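Local coordinates for protein TbiB1 (Thermobaculum terrenum, PDB 5V1V) that binds the leader peptide of a lasso-peptide precursor, as a PqqD-family recognition protein probably presenting it for processing in RiPP biosynthesis, at residues V10-L21 with D33-E44. Residues are numbered along the deposited sequence; the frame is centred on the assembly and turned at random. Where two conformers were deposited one is given.
Sequences VVSAHIDDEVVL and DAVGSRIWSLLE. With ZN (zinc ion), chain E.
The beta-hairpin formed by strands 10-15 and 18-21 packs against helix 34-44 in the PqqD-like fold, a three-stranded antiparallel sheet followed by helices. The axis of strand 18-21 approaches that of the helix to 7.8 Å, their directions 65° apart, whereas the axis of the outer strand 10-15 comes no closer than 11.4 Å; the backbones are nearest at Glu18 and Asp33. Trp40 supplies the largest share of the contact from the helix. Its indole is swung out to the hairpin by a chi1 of -174°, which sets CG trans to the main-chain nitrogen, and Leu21 CD2 lies over one face, 3.7 Å from the centroid of the five-membered ring in a CH-pi contact. Val10 CG1 and Val19 CG1 add apolar contacts, and Leu32 of strand 28-32 and Leu78 of helix 64-80 also touch this tryptophan. The indole nitrogen is satisfied at its edge: Trp40 NE1 donates to Ser12 OG over 2.9 Å, bent to 145° and with the oxygen slightly out of the ring plane. Near the turn there are two weak hydrogen bonds, Ser37 OG to Asp17 O and Ala34 N to Asp17 OD1, and a water donates to Ala34 O and weakly to Asp17 O. The leader peptide packs on the same helix at Ala34, Val35 and Ile39. Toward the helix C-terminus a zinc ion ties the two elements together. Val19 CG1, from the neighbouring strand, backs one face of the His14 imidazole; Glu44 OE1 lies in the ring plane at its edge because it and His14 NE2 both bind the zinc, each at 1.9 Å, as does a water.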
ATOM      1  N   VAL A  10       9.079  -8.920  -2.424  1.00 12.04           N
ATOM      2  CA  VAL A  10       9.108  -7.735  -1.566  1.00 12.50           C
ATOM      3  C   VAL A  10       9.330  -8.095  -0.098  1.00 13.59           C
ATOM      4  O   VAL A  10       8.660  -8.979   0.449  1.00 15.88           O
ATOM      5  CB  VAL A  10       7.822  -6.890  -1.736  1.00 12.47           C
ATOM      6  CG1 VAL A  10       7.813  -5.706  -0.784  1.00 13.57           C
ATOM      7  CG2 VAL A  10       7.721  -6.377  -3.159  1.00 13.99           C
ATOM      8  N   VAL A  11      10.299  -7.411   0.509  1.00 13.27           N
ATOM      9  CA  VAL A  11      10.546  -7.460   1.947  1.00 13.71           C
ATOM     10  C   VAL A  11       9.956  -6.187   2.582  1.00 13.06           C
ATOM     11  O   VAL A  11      10.173  -5.089   2.070  1.00 13.99           O
ATOM     12  CB  VAL A  11      12.067  -7.543   2.241  1.00 15.83           C
ATOM     13  CG1 VAL A  11      12.343  -7.497   3.735  1.00 19.34           C
ATOM     14  CG2 VAL A  11      12.678  -8.807   1.642  1.00 18.17           C
ATOM     15  N   SER A  12       9.222  -6.337   3.685  1.00 12.43           N
ATOM     16  CA  SER A  12       8.623  -5.198   4.387  1.00 13.42           C
ATOM     17  C   SER A  12       9.268  -5.027   5.753  1.00 14.76           C
ATOM     18  O   SER A  12       9.381  -5.985   6.518  1.00 17.89           O
ATOM     19  CB  SER A  12       7.117  -5.390   4.575  1.00 17.68           C
ATOM     20  OG  SER A  12       6.463  -5.607   3.350  1.00 19.23           O
ATOM     21  N   ALA A  13       9.677  -3.797   6.054  1.00 14.31           N
ATOM     22  CA  ALA A  13      10.329  -3.467   7.318  1.00 14.62           C
ATOM     23  C   ALA A  13       9.539  -2.351   7.994  1.00 15.51           C
ATOM     24  O   ALA A  13       9.619  -1.200   7.581  1.00 16.15           O
ATOM     25  CB  ALA A  13      11.764  -3.021   7.063  1.00 17.23           C
ATOM     26  N   HIS A  14       8.775  -2.686   9.029  1.00 16.29           N
ATOM     27  CA  HIS A  14       7.990  -1.682   9.741  1.00 18.24           C
ATOM     28  C   HIS A  14       8.836  -0.932  10.744  1.00 19.59           C
ATOM     29  O   HIS A  14       9.632  -1.522  11.476  1.00 20.82           O
ATOM     30  CB  HIS A  14       6.829  -2.322  10.486  1.00 21.51           C
ATOM     31  CG  HIS A  14       5.753  -2.843   9.597  1.00 22.91           C
ATOM     32  ND1 HIS A  14       4.644  -2.102   9.254  1.00 24.78           N
ATOM     33  CD2 HIS A  14       5.609  -4.040   8.989  1.00 22.87           C
ATOM     34  CE1 HIS A  14       3.865  -2.820   8.467  1.00 23.66           C
ATOM     35  NE2 HIS A  14       4.429  -4.002   8.291  1.00 23.31           N
ATOM     36  N   ILE A  15       8.645   0.379  10.772  1.00 21.48           N
ATOM     37  CA  ILE A  15       9.302   1.242  11.742  1.00 23.47           C
ATOM     38  C   ILE A  15       8.258   2.263  12.190  1.00 27.40           C
ATOM     39  O   ILE A  15       7.892   3.153  11.421  1.00 25.69           O
ATOM     40  CB  ILE A  15      10.565   1.902  11.142  1.00 25.01           C
ATOM     41  CG1 ILE A  15      11.584   0.821  10.754  1.00 24.10           C
ATOM     42  CG2 ILE A  15      11.196   2.875  12.131  1.00 27.11           C
ATOM     43  CD1 ILE A  15      12.608   1.241   9.728  1.00 25.71           C
ATOM     44  N   ASP A  16       7.766   2.083  13.418  1.00 31.09           N
ATOM     45  CA  ASP A  16       6.670   2.872  14.016  1.00 38.41           C
ATOM     46  C   ASP A  16       6.038   3.933  13.102  1.00 40.73           C
ATOM     47  O   ASP A  16       6.640   4.983  12.849  1.00 48.15           O
ATOM     48  CB  ASP A  16       7.132   3.498  15.341  1.00 46.86           C
ATOM     49  CG  ASP A  16       5.980   4.039  16.181  1.00 54.64           C
ATOM     50  OD1 ASP A  16       4.834   3.556  16.036  1.00 58.87           O
ATOM     51  OD2 ASP A  16       6.229   4.949  17.002  1.00 59.97           O
ATOM     52  N   ASP A  17       4.822   3.639  12.632  1.00 35.45           N
ATOM     53  CA  ASP A  17       4.030   4.497  11.719  1.00 38.51           C
ATOM     54  C   ASP A  17       4.278   4.141  10.253  1.00 32.14           C
ATOM     55  O   ASP A  17       3.346   4.102   9.444  1.00 29.25           O
ATOM     56  CB  ASP A  17       4.270   6.005  11.975  1.00 42.14           C
ATOM     57  CG  ASP A  17       3.406   6.915  11.090  1.00 40.53           C
ATOM     58  OD1 ASP A  17       2.261   6.537  10.750  1.00 43.55           O
ATOM     59  OD2 ASP A  17       3.874   8.027  10.736  1.00 32.02           O
ATOM     60  N   GLU A  18       5.534   3.855   9.932  1.00 27.73           N
ATOM     61  CA  GLU A  18       5.969   3.726   8.551  1.00 24.36           C
ATOM     62  C   GLU A  18       6.340   2.292   8.176  1.00 20.74           C
ATOM     63  O   GLU A  18       6.481   1.418   9.034  1.00 21.96           O
ATOM     64  CB  GLU A  18       7.159   4.658   8.287  1.00 26.95           C
ATOM     65  CG  GLU A  18       6.842   6.145   8.418  1.00 32.06           C
ATOM     66  CD  GLU A  18       8.062   7.036   8.245  1.00 37.28           C
ATOM     67  OE1 GLU A  18       9.169   6.636   8.669  1.00 44.26           O
ATOM     68  OE2 GLU A  18       7.914   8.146   7.688  1.00 42.93           O
ATOM     69  N   VAL A  19       6.482   2.066   6.876  1.00 16.80           N
ATOM     70  CA  VAL A  19       7.005   0.806   6.355  1.00 16.76           C
ATOM     71  C   VAL A  19       8.009   1.129   5.265  1.00 14.11           C
ATOM     72  O   VAL A  19       7.745   1.954   4.393  1.00 16.40           O
ATOM     73  CB  VAL A  19       5.929  -0.097   5.705  1.00 18.66           C
ATOM     74  CG1 VAL A  19       6.437  -1.533   5.628  1.00 19.51           C
ATOM     75  CG2 VAL A  19       4.615  -0.047   6.458  1.00 22.18           C
ATOM     76  N   VAL A  20       9.157   0.470   5.316  1.00 13.44           N
ATOM     77  CA  VAL A  20      10.109   0.511   4.225  1.00 13.61           C
ATOM     78  C   VAL A  20       9.921  -0.774   3.420  1.00 11.98           C
ATOM     79  O   VAL A  20       9.886  -1.878   3.990  1.00 12.93           O
ATOM     80  CB  VAL A  20      11.553   0.636   4.747  1.00 14.08           C
ATOM     81  CG1 VAL A  20      12.541   0.651   3.590  1.00 15.88           C
ATOM     82  CG2 VAL A  20      11.689   1.904   5.583  1.00 17.26           C
ATOM     83  N   LEU A  21       9.786  -0.639   2.101  1.00 11.76           N
ATOM     84  CA  LEU A  21       9.643  -1.797   1.210  1.00 11.65           C
ATOM     85  C   LEU A  21      10.894  -1.952   0.368  1.00 11.87           C
ATOM     86  O   LEU A  21      11.374  -0.972  -0.204  1.00 12.42           O
ATOM     87  CB  LEU A  21       8.451  -1.620   0.262  1.00 13.41           C
ATOM     88  CG  LEU A  21       7.128  -1.202   0.894  1.00 13.48           C
ATOM     89  CD1 LEU A  21       6.044  -1.022  -0.154  1.00 13.74           C
ATOM     90  CD2 LEU A  21       6.705  -2.241   1.912  1.00 15.50           C
ATOM     91  N   ASP A  33       3.705   5.666   4.685  1.00 20.54           N
ATOM     92  CA  ASP A  33       3.365   6.238   5.982  0.50 21.49           C
ATOM     93  C   ASP A  33       1.855   6.272   6.154  1.00 20.43           C
ATOM     94  O   ASP A  33       1.114   6.096   5.191  1.00 20.43           O
ATOM     95  CB  ASP A  33       3.974   7.641   6.152  0.50 23.96           C
ATOM     96  CG  ASP A  33       3.383   8.669   5.191  0.50 24.51           C
ATOM     97  OD1 ASP A  33       2.865   8.279   4.124  0.50 27.16           O
ATOM     98  OD2 ASP A  33       3.449   9.878   5.505  0.50 27.64           O
ATOM     99  N   ALA A  34       1.411   6.466   7.394  1.00 21.03           N
ATOM    100  CA  ALA A  34       0.001   6.693   7.711  1.00 21.57           C
ATOM    101  C   ALA A  34      -0.956   5.736   6.987  1.00 18.20           C
ATOM    102  O   ALA A  34      -0.904   4.527   7.214  1.00 18.20           O
ATOM    103  CB  ALA A  34      -0.364   8.152   7.445  1.00 21.86           C
ATOM    104  N   VAL A  35      -1.824   6.277   6.132  1.00 18.38           N
ATOM    105  CA  VAL A  35      -2.834   5.467   5.455  1.00 16.35           C
ATOM    106  C   VAL A  35      -2.203   4.459   4.484  1.00 14.87           C
ATOM    107  O   VAL A  35      -2.656   3.324   4.404  1.00 14.85           O
ATOM    108  CB  VAL A  35      -3.902   6.336   4.743  1.00 15.90           C
ATOM    109  CG1 VAL A  35      -4.938   5.464   4.041  1.00 17.53           C
ATOM    110  CG2 VAL A  35      -4.588   7.284   5.724  1.00 19.02           C
ATOM    111  N   GLY A  36      -1.158   4.868   3.769  1.00 14.05           N
ATOM    112  CA  GLY A  36      -0.443   3.943   2.873  1.00 13.30           C
ATOM    113  C   GLY A  36       0.094   2.727   3.604  1.00 14.40           C
ATOM    114  O   GLY A  36      -0.018   1.591   3.122  1.00 13.30           O
ATOM    115  N   SER A  37       0.681   2.976   4.775  1.00 14.38           N
ATOM    116  CA  SER A  37       1.187   1.902   5.624  0.50 14.75           C
ATOM    117  C   SER A  37       0.063   0.996   6.107  1.00 14.80           C
ATOM    118  O   SER A  37       0.216  -0.226   6.147  1.00 15.18           O
ATOM    119  CB  SER A  37       1.941   2.472   6.822  0.50 16.92           C
ATOM    120  OG  SER A  37       3.130   3.096   6.400  0.50 18.35           O
ATOM    121  N   ARG A  38      -1.072   1.594   6.467  1.00 14.91           N
ATOM    122  CA  ARG A  38      -2.218   0.811   6.904  1.00 15.10           C
ATOM    123  C   ARG A  38      -2.755  -0.074   5.776  1.00 13.59           C
ATOM    124  O   ARG A  38      -3.039  -1.257   5.994  1.00 13.97           O
ATOM    125  CB  ARG A  38      -3.329   1.699   7.472  1.00 16.47           C
ATOM    126  CG  ARG A  38      -4.527   0.914   7.992  1.00 16.13           C
ATOM    127  CD  ARG A  38      -4.224   0.094   9.237  1.00 19.18           C
ATOM    128  NE  ARG A  38      -5.412  -0.640   9.663  1.00 20.55           N
ATOM    129  CZ  ARG A  38      -5.470  -1.947   9.902  1.00 20.74           C
ATOM    130  NH1 ARG A  38      -4.388  -2.711   9.794  1.00 23.83           N
ATOM    131  NH2 ARG A  38      -6.619  -2.487  10.278  1.00 23.44           N
ATOM    132  N   ILE A  39      -2.895   0.499   4.582  1.00 13.02           N
ATOM    133  CA  ILE A  39      -3.300  -0.277   3.413  1.00 11.79           C
ATOM    134  C   ILE A  39      -2.321  -1.430   3.171  1.00 11.66           C
ATOM    135  O   ILE A  39      -2.749  -2.559   2.935  1.00 12.45           O
ATOM    136  CB  ILE A  39      -3.456   0.607   2.163  1.00 11.95           C
ATOM    137  CG1 ILE A  39      -4.641   1.556   2.366  1.00 12.58           C
ATOM    138  CG2 ILE A  39      -3.650  -0.266   0.925  1.00 12.06           C
ATOM    139  CD1 ILE A  39      -4.641   2.726   1.406  1.00 13.79           C
ATOM    140  N   TRP A  40      -1.016  -1.161   3.251  1.00 11.25           N
ATOM    141  CA  TRP A  40      -0.040  -2.220   3.052  1.00 11.36           C
ATOM    142  C   TRP A  40      -0.229  -3.353   4.061  1.00 12.48           C
ATOM    143  O   TRP A  40      -0.222  -4.532   3.702  1.00 13.19           O
ATOM    144  CB  TRP A  40       1.369  -1.652   3.121  1.00 12.11           C
ATOM    145  CG  TRP A  40       2.409  -2.669   2.770  1.00 11.89           C
ATOM    146  CD1 TRP A  40       3.156  -3.409   3.646  1.00 12.37           C
ATOM    147  CD2 TRP A  40       2.794  -3.095   1.452  1.00 11.03           C
ATOM    148  NE1 TRP A  40       3.983  -4.259   2.954  1.00 12.05           N
ATOM    149  CE2 TRP A  40       3.793  -4.079   1.610  1.00 12.14           C
ATOM    150  CE3 TRP A  40       2.411  -2.725   0.155  1.00 10.81           C
ATOM    151  CZ2 TRP A  40       4.410  -4.711   0.528  1.00 12.43           C
ATOM    152  CZ3 TRP A  40       3.030  -3.358  -0.931  1.00 11.86           C
ATOM    153  CH2 TRP A  40       4.019  -4.341  -0.731  1.00 11.44           C
ATOM    154  N   SER A  41      -0.438  -2.989   5.322  1.00 13.19           N
ATOM    155  CA  SER A  41      -0.654  -3.992   6.360  1.00 14.28           C
ATOM    156  C   SER A  41      -1.875  -4.867   6.074  1.00 14.58           C
ATOM    157  O   SER A  41      -1.850  -6.085   6.301  1.00 16.63           O
ATOM    158  CB  SER A  41      -0.768  -3.336   7.732  1.00 16.73           C
ATOM    159  OG  SER A  41       0.457  -2.731   8.097  1.00 22.18           O
ATOM    160  N   LEU A  42      -2.934  -4.253   5.554  1.00 13.72           N
ATOM    161  CA  LEU A  42      -4.135  -4.995   5.175  1.00 13.72           C
ATOM    162  C   LEU A  42      -3.879  -5.908   3.970  1.00 14.17           C
ATOM    163  O   LEU A  42      -4.364  -7.037   3.928  1.00 14.44           O
ATOM    164  CB  LEU A  42      -5.296  -4.032   4.904  1.00 14.30           C
ATOM    165  CG  LEU A  42      -5.819  -3.287   6.141  1.00 14.97           C
ATOM    166  CD1 LEU A  42      -6.501  -1.979   5.765  1.00 14.88           C
ATOM    167  CD2 LEU A  42      -6.750  -4.170   6.957  1.00 16.83           C
ATOM    168  N   LEU A  43      -3.110  -5.420   2.993  1.00 13.71           N
ATOM    169  CA  LEU A  43      -2.695  -6.269   1.871  1.00 13.76           C
ATOM    170  C   LEU A  43      -1.876  -7.469   2.360  1.00 14.68           C
ATOM    171  O   LEU A  43      -2.038  -8.588   1.866  1.00 15.64           O
ATOM    172  CB  LEU A  43      -1.900  -5.475   0.835  1.00 13.46           C
ATOM    173  CG  LEU A  43      -2.690  -4.465   0.006  1.00 13.61           C
ATOM    174  CD1 LEU A  43      -1.710  -3.553  -0.714  1.00 14.40           C
ATOM    175  CD2 LEU A  43      -3.638  -5.134  -0.979  1.00 15.28           C
ATOM    176  N   GLU A  44      -0.995  -7.236   3.330  1.00 14.60           N
ATOM    177  CA  GLU A  44      -0.205  -8.318   3.920  1.00 16.34           C
ATOM    178  C   GLU A  44      -1.080  -9.425   4.503  1.00 18.18           C
ATOM    179  O   GLU A  44      -0.699 -10.600   4.480  1.00 20.82           O
ATOM    180  CB  GLU A  44       0.751  -7.772   4.980  1.00 17.68           C
ATOM    181  CG  GLU A  44       1.890  -6.960   4.394  1.00 19.16           C
ATOM    182  CD  GLU A  44       2.823  -6.388   5.437  1.00 20.86           C
ATOM    183  OE1 GLU A  44       2.344  -5.741   6.387  1.00 20.41           O
ATOM    184  OE2 GLU A  44       4.047  -6.561   5.290  1.00 24.85           O
TER
HETATM  185 ZN    ZN E 101       3.479  -5.666   7.968  1.00 28.80          ZN
HETATM  186  O   HOH W   1      -0.002   3.774   9.685  1.00 33.90           O
HETATM  187  O   HOH W   2       1.968  -5.826   9.189  1.00 28.79           O